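Local atomic coordinates of structure-specific endonuclease subunit slx4 (Schizosaccharomyces pombe, PDB entry 4ZDT), a protein that serves as the regulatory subunit of the slx1-slx4 structure-specific endonuclease, which cuts branched DNA near its junctions during repair and recombination. Residues 8-21 / 46-58. Sequence-based numbering, arbitrary orientation.
Sequences THRAISQVVKQAKD and KNLNVSLDLIKSW
His9 and Trp58 have the nearest CA atoms, 5.8 Å apart, where helix 8-18 crosses helix 52-58 at -77°, axes 10.2 Å apart; loop 46-51 runs back beside the first helix, bringing Leu48 opposite Ile12 and Lys46 opposite Val15. Trp58 is a knob among His9, Ile12, Ser13 and Val16. With CG anti to the backbone N (chi1 179°), its indole reaches over Ile12, whose CG2 sits 3.6 Å from the six-membered ring centroid. At the indole edge, Trp58 NE1 donates in plane to Ser13 OG (2.8 Å), which also bonds Cys45 O of the slx1 subunit. The crossing, which lies against slx1, joins the first and last helices of the all-helical C-terminal domain of Slx4, whose family is grouped with helix-turn-helix domains. Replacing Trp58 with alanine is likely to open a gap among those four residues and leave Ser13 OG without the indole donor. The indole edge meets the His9 face in an offset edge-to-face pair, planes at 63°, while His9 NE2 shares a hydrogen bond with Ser57 OG (2.9 Å). Leu48 CD2 packs on Val15 CG2 (3.8 Å). One water links Asp21 OD2 to Lys46 NZ; OD2 also bonds Trp42 NE1, and OD1 bonds Ser23 OG.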
loop_
_atom_site.group_PDB
_atom_site.type_symbol
_atom_site.label_atom_id
_atom_site.label_comp_id
_atom_site.label_asym_id
_atom_site.label_seq_id
_atom_site.Cartn_x
_atom_site.Cartn_y
_atom_site.Cartn_z
ATOM N N THR B 8 -7.587 -9.052 -14.328
ATOM C CA THR B 8 -8.534 -8.131 -13.699
ATOM C C THR B 8 -8.080 -7.737 -12.281
ATOM O O THR B 8 -8.224 -6.577 -11.858
ATOM C CB THR B 8 -9.976 -8.687 -13.653
ATOM O OG1 THR B 8 -10.376 -9.071 -14.973
ATOM C CG2 THR B 8 -10.893 -7.599 -13.217
ATOM N N HIS B 9 -7.485 -8.686 -11.567
ATOM C CA HIS B 9 -6.933 -8.406 -10.245
ATOM C C HIS B 9 -5.800 -7.372 -10.322
ATOM O O HIS B 9 -5.600 -6.585 -9.397
ATOM C CB HIS B 9 -6.429 -9.694 -9.591
ATOM C CG HIS B 9 -7.515 -10.535 -8.997
ATOM N ND1 HIS B 9 -7.294 -11.813 -8.530
ATOM C CD2 HIS B 9 -8.829 -10.282 -8.794
ATOM C CE1 HIS B 9 -8.427 -12.311 -8.065
ATOM N NE2 HIS B 9 -9.374 -11.401 -8.214
ATOM N N ARG B 10 -5.066 -7.387 -11.431
ATOM C CA ARG B 10 -3.950 -6.473 -11.649
ATOM C C ARG B 10 -4.452 -5.042 -11.864
ATOM O O ARG B 10 -3.872 -4.091 -11.340
ATOM C CB ARG B 10 -3.104 -6.947 -12.841
ATOM C CG ARG B 10 -1.802 -6.153 -13.059
ATOM C CD ARG B 10 -1.034 -6.710 -14.261
ATOM N NE ARG B 10 0.300 -6.126 -14.423
ATOM C CZ ARG B 10 0.548 -4.907 -14.901
ATOM N NH1 ARG B 10 -0.444 -4.090 -15.248
ATOM N NH2 ARG B 10 1.800 -4.496 -15.023
ATOM N N ALA B 11 -5.551 -4.912 -12.618
ATOM C CA ALA B 11 -6.214 -3.635 -12.831
ATOM C C ALA B 11 -6.679 -2.983 -11.525
ATOM O O ALA B 11 -6.559 -1.758 -11.375
ATOM C CB ALA B 11 -7.390 -3.789 -13.806
ATOM N N ILE B 12 -7.193 -3.777 -10.575
ATOM C CA ILE B 12 -7.592 -3.213 -9.274
ATOM C C ILE B 12 -6.339 -2.653 -8.568
ATOM O O ILE B 12 -6.352 -1.512 -8.077
ATOM C CB ILE B 12 -8.334 -4.234 -8.359
ATOM C CG1 ILE B 12 -9.628 -4.762 -9.027
ATOM C CG2 ILE B 12 -8.667 -3.614 -6.985
ATOM C CD1 ILE B 12 -10.145 -6.088 -8.408
ATOM N N SER B 13 -5.258 -3.445 -8.545
ATOM C CA SER B 13 -4.009 -3.004 -7.926
ATOM C C SER B 13 -3.500 -1.714 -8.574
ATOM O O SER B 13 -3.068 -0.788 -7.866
ATOM C CB SER B 13 -2.941 -4.098 -7.984
ATOM O OG SER B 13 -3.379 -5.275 -7.291
ATOM N N GLN B 14 -3.552 -1.657 -9.909
ATOM C CA GLN B 14 -3.104 -0.478 -10.640
ATOM C C GLN B 14 -3.900 0.756 -10.283
ATOM O O GLN B 14 -3.319 1.829 -10.129
ATOM C CB GLN B 14 -3.068 -0.699 -12.163
ATOM C CG GLN B 14 -2.035 -1.725 -12.609
ATOM C CD GLN B 14 -0.619 -1.366 -12.188
ATOM O OE1 GLN B 14 -0.089 -0.313 -12.565
ATOM N NE2 GLN B 14 0.004 -2.237 -11.412
ATOM N N VAL B 15 -5.215 0.626 -10.111
ATOM C CA VAL B 15 -6.016 1.778 -9.715
ATOM C C VAL B 15 -5.661 2.277 -8.302
ATOM O O VAL B 15 -5.525 3.500 -8.052
ATOM C CB VAL B 15 -7.533 1.490 -9.801
ATOM C CG1 VAL B 15 -8.294 2.650 -9.243
ATOM C CG2 VAL B 15 -7.957 1.235 -11.275
ATOM N N VAL B 16 -5.529 1.330 -7.375
ATOM C CA VAL B 16 -5.145 1.645 -6.004
ATOM C C VAL B 16 -3.837 2.437 -5.966
ATOM O O VAL B 16 -3.738 3.431 -5.238
ATOM C CB VAL B 16 -5.028 0.342 -5.153
ATOM C CG1 VAL B 16 -4.382 0.622 -3.780
ATOM C CG2 VAL B 16 -6.419 -0.272 -4.979
ATOM N N LYS B 17 -2.863 1.999 -6.759
ATOM C CA LYS B 17 -1.513 2.535 -6.747
ATOM C C LYS B 17 -1.313 3.757 -7.635
ATOM O O LYS B 17 -0.355 4.517 -7.440
ATOM C CB LYS B 17 -0.501 1.448 -7.140
ATOM C CG LYS B 17 -0.398 0.326 -6.103
ATOM C CD LYS B 17 0.745 -0.630 -6.399
ATOM C CE LYS B 17 0.476 -1.510 -7.613
ATOM N NZ LYS B 17 1.615 -2.487 -7.796
ATOM N N GLN B 18 -2.217 3.959 -8.588
ATOM C CA GLN B 18 -2.042 5.049 -9.563
ATOM C C GLN B 18 -2.994 6.224 -9.399
ATOM O O GLN B 18 -2.725 7.303 -9.928
ATOM C CB GLN B 18 -2.098 4.513 -10.982
ATOM C CG GLN B 18 -0.909 3.630 -11.320
ATOM C CD GLN B 18 -0.886 3.194 -12.768
ATOM O OE1 GLN B 18 -1.930 3.113 -13.431
ATOM N NE2 GLN B 18 0.301 2.866 -13.259
ATOM N N ALA B 19 -4.096 6.020 -8.677
ATOM C CA ALA B 19 -5.051 7.088 -8.401
ATOM C C ALA B 19 -4.386 8.235 -7.637
ATOM O O ALA B 19 -3.557 7.988 -6.742
ATOM C CB ALA B 19 -6.212 6.550 -7.589
ATOM N N LYS B 20 -4.761 9.477 -7.965
ATOM C CA LYS B 20 -4.300 10.650 -7.189
ATOM C C LYS B 20 -4.745 10.538 -5.743
ATOM O O LYS B 20 -4.035 10.966 -4.843
ATOM C CB LYS B 20 -4.816 11.978 -7.769
ATOM C CG LYS B 20 -4.591 12.153 -9.271
ATOM C CD LYS B 20 -3.134 12.424 -9.659
ATOM C CE LYS B 20 -3.023 12.697 -11.166
ATOM N NZ LYS B 20 -1.629 13.000 -11.586
ATOM N N ASP B 21 -5.928 9.975 -5.531
ATOM C CA ASP B 21 -6.425 9.691 -4.194
ATOM C C ASP B 21 -5.757 8.412 -3.646
ATOM O O ASP B 21 -6.155 7.286 -3.986
ATOM C CB ASP B 21 -7.943 9.539 -4.222
ATOM C CG ASP B 21 -8.523 9.139 -2.880
ATOM O OD1 ASP B 21 -7.811 9.107 -1.852
ATOM O OD2 ASP B 21 -9.718 8.854 -2.844
ATOM N N LYS B 46 -13.162 5.676 -10.675
ATOM C CA LYS B 46 -11.843 5.684 -11.320
ATOM C C LYS B 46 -11.856 4.941 -12.658
ATOM O O LYS B 46 -10.814 4.454 -13.102
ATOM C CB LYS B 46 -10.772 5.054 -10.414
ATOM C CG LYS B 46 -10.718 5.536 -8.961
ATOM C CD LYS B 46 -10.321 6.983 -8.858
ATOM C CE LYS B 46 -10.118 7.389 -7.410
ATOM N NZ LYS B 46 -11.390 7.529 -6.664
ATOM N N ASN B 47 -13.027 4.843 -13.284
ATOM C CA ASN B 47 -13.190 4.125 -14.551
ATOM C C ASN B 47 -12.859 2.623 -14.432
ATOM O O ASN B 47 -12.259 2.050 -15.344
ATOM C CB ASN B 47 -12.305 4.750 -15.653
ATOM C CG ASN B 47 -13.021 5.815 -16.470
ATOM O OD1 ASN B 47 -14.224 6.042 -16.316
ATOM N ND2 ASN B 47 -12.274 6.474 -17.360
ATOM N N LEU B 48 -13.216 1.996 -13.310
ATOM C CA LEU B 48 -12.989 0.545 -13.156
ATOM C C LEU B 48 -14.210 -0.182 -12.602
ATOM O O LEU B 48 -14.504 -0.085 -11.411
ATOM C CB LEU B 48 -11.755 0.239 -12.280
ATOM C CG LEU B 48 -11.378 -1.263 -12.230
ATOM C CD1 LEU B 48 -10.755 -1.687 -13.534
ATOM C CD2 LEU B 48 -10.434 -1.597 -11.088
ATOM N N ASN B 49 -14.905 -0.924 -13.468
ATOM C CA ASN B 49 -16.096 -1.707 -13.050
ATOM C C ASN B 49 -15.716 -3.145 -12.731
ATOM O O ASN B 49 -15.338 -3.897 -13.640
ATOM C CB ASN B 49 -17.169 -1.729 -14.149
ATOM C CG ASN B 49 -17.511 -0.341 -14.672
ATOM O OD1 ASN B 49 -17.440 -0.077 -15.893
ATOM N ND2 ASN B 49 -17.901 0.536 -13.770
ATOM N N VAL B 50 -15.842 -3.513 -11.457
ATOM C CA VAL B 50 -15.586 -4.876 -10.987
ATOM C C VAL B 50 -16.644 -5.305 -9.983
ATOM O O VAL B 50 -17.250 -4.467 -9.297
ATOM C CB VAL B 50 -14.185 -5.024 -10.357
ATOM C CG1 VAL B 50 -13.108 -4.766 -11.406
ATOM C CG2 VAL B 50 -14.014 -4.064 -9.154
ATOM N N SER B 51 -16.841 -6.615 -9.892
ATOM C CA SER B 51 -17.834 -7.211 -9.011
ATOM C C SER B 51 -17.317 -7.278 -7.593
ATOM O O SER B 51 -16.108 -7.205 -7.358
ATOM C CB SER B 51 -18.136 -8.640 -9.491
ATOM O OG SER B 51 -16.955 -9.441 -9.394
ATOM N N LEU B 52 -18.233 -7.439 -6.644
ATOM C CA LEU B 52 -17.869 -7.712 -5.255
ATOM C C LEU B 52 -17.081 -9.006 -5.087
ATOM O O LEU B 52 -16.179 -9.071 -4.248
ATOM C CB LEU B 52 -19.113 -7.713 -4.349
ATOM C CG LEU B 52 -19.803 -6.360 -4.136
ATOM C CD1 LEU B 52 -20.936 -6.496 -3.098
ATOM C CD2 LEU B 52 -18.797 -5.294 -3.699
ATOM N N ASP B 53 -17.398 -10.033 -5.886
ATOM C CA ASP B 53 -16.614 -11.275 -5.860
ATOM C C ASP B 53 -15.162 -11.058 -6.280
ATOM O O ASP B 53 -14.236 -11.613 -5.670
ATOM C CB ASP B 53 -17.243 -12.364 -6.742
ATOM C CG ASP B 53 -18.492 -12.996 -6.111
ATOM O OD1 ASP B 53 -18.751 -12.775 -4.911
ATOM O OD2 ASP B 53 -19.216 -13.710 -6.826
ATOM N N LEU B 54 -14.963 -10.237 -7.307
ATOM C CA LEU B 54 -13.622 -9.911 -7.776
ATOM C C LEU B 54 -12.847 -9.132 -6.717
ATOM O O LEU B 54 -11.638 -9.306 -6.566
ATOM C CB LEU B 54 -13.690 -9.107 -9.076
ATOM C CG LEU B 54 -13.657 -9.915 -10.375
ATOM C CD1 LEU B 54 -13.671 -8.991 -11.584
ATOM C CD2 LEU B 54 -12.441 -10.828 -10.408
ATOM N N ILE B 55 -13.551 -8.273 -5.986
ATOM C CA ILE B 55 -12.929 -7.467 -4.928
ATOM C C ILE B 55 -12.553 -8.341 -3.744
ATOM O O ILE B 55 -11.425 -8.296 -3.275
ATOM C CB ILE B 55 -13.824 -6.279 -4.496
ATOM C CG1 ILE B 55 -13.869 -5.247 -5.619
ATOM C CG2 ILE B 55 -13.285 -5.630 -3.196
ATOM C CD1 ILE B 55 -15.027 -4.252 -5.502
ATOM N N LYS B 56 -13.488 -9.176 -3.293
ATOM C CA LYS B 56 -13.224 -10.090 -2.185
ATOM C C LYS B 56 -12.048 -11.015 -2.479
ATOM O O LYS B 56 -11.191 -11.217 -1.602
ATOM C CB LYS B 56 -14.485 -10.876 -1.801
ATOM C CG LYS B 56 -15.605 -9.978 -1.288
ATOM C CD LYS B 56 -16.935 -10.714 -1.149
ATOM C CE LYS B 56 -17.987 -9.776 -0.556
ATOM N NZ LYS B 56 -19.337 -10.423 -0.474
ATOM N N SER B 57 -11.989 -11.564 -3.697
ATOM C CA SER B 57 -10.904 -12.483 -4.061
ATOM C C SER B 57 -9.579 -11.750 -4.181
ATOM O O SER B 57 -8.536 -12.286 -3.816
ATOM C CB SER B 57 -11.202 -13.293 -5.341
ATOM O OG SER B 57 -11.393 -12.464 -6.482
ATOM N N TRP B 58 -9.630 -10.519 -4.692
ATOM C CA TRP B 58 -8.457 -9.659 -4.770
ATOM C C TRP B 58 -7.934 -9.386 -3.356
ATOM O O TRP B 58 -6.757 -9.605 -3.087
ATOM C CB TRP B 58 -8.799 -8.355 -5.516
ATOM C CG TRP B 58 -7.660 -7.398 -5.639
ATOM C CD1 TRP B 58 -6.650 -7.414 -6.562
ATOM C CD2 TRP B 58 -7.423 -6.266 -4.801
ATOM N NE1 TRP B 58 -5.786 -6.359 -6.333
ATOM C CE2 TRP B 58 -6.248 -5.640 -5.260
ATOM C CE3 TRP B 58 -8.105 -5.712 -3.706
ATOM C CZ2 TRP B 58 -5.723 -4.480 -4.656
ATOM C CZ3 TRP B 58 -7.594 -4.557 -3.117
ATOM C CH2 TRP B 58 -6.413 -3.957 -3.600
HETATM O O HOH W 1 -11.245 9.713 -4.827
#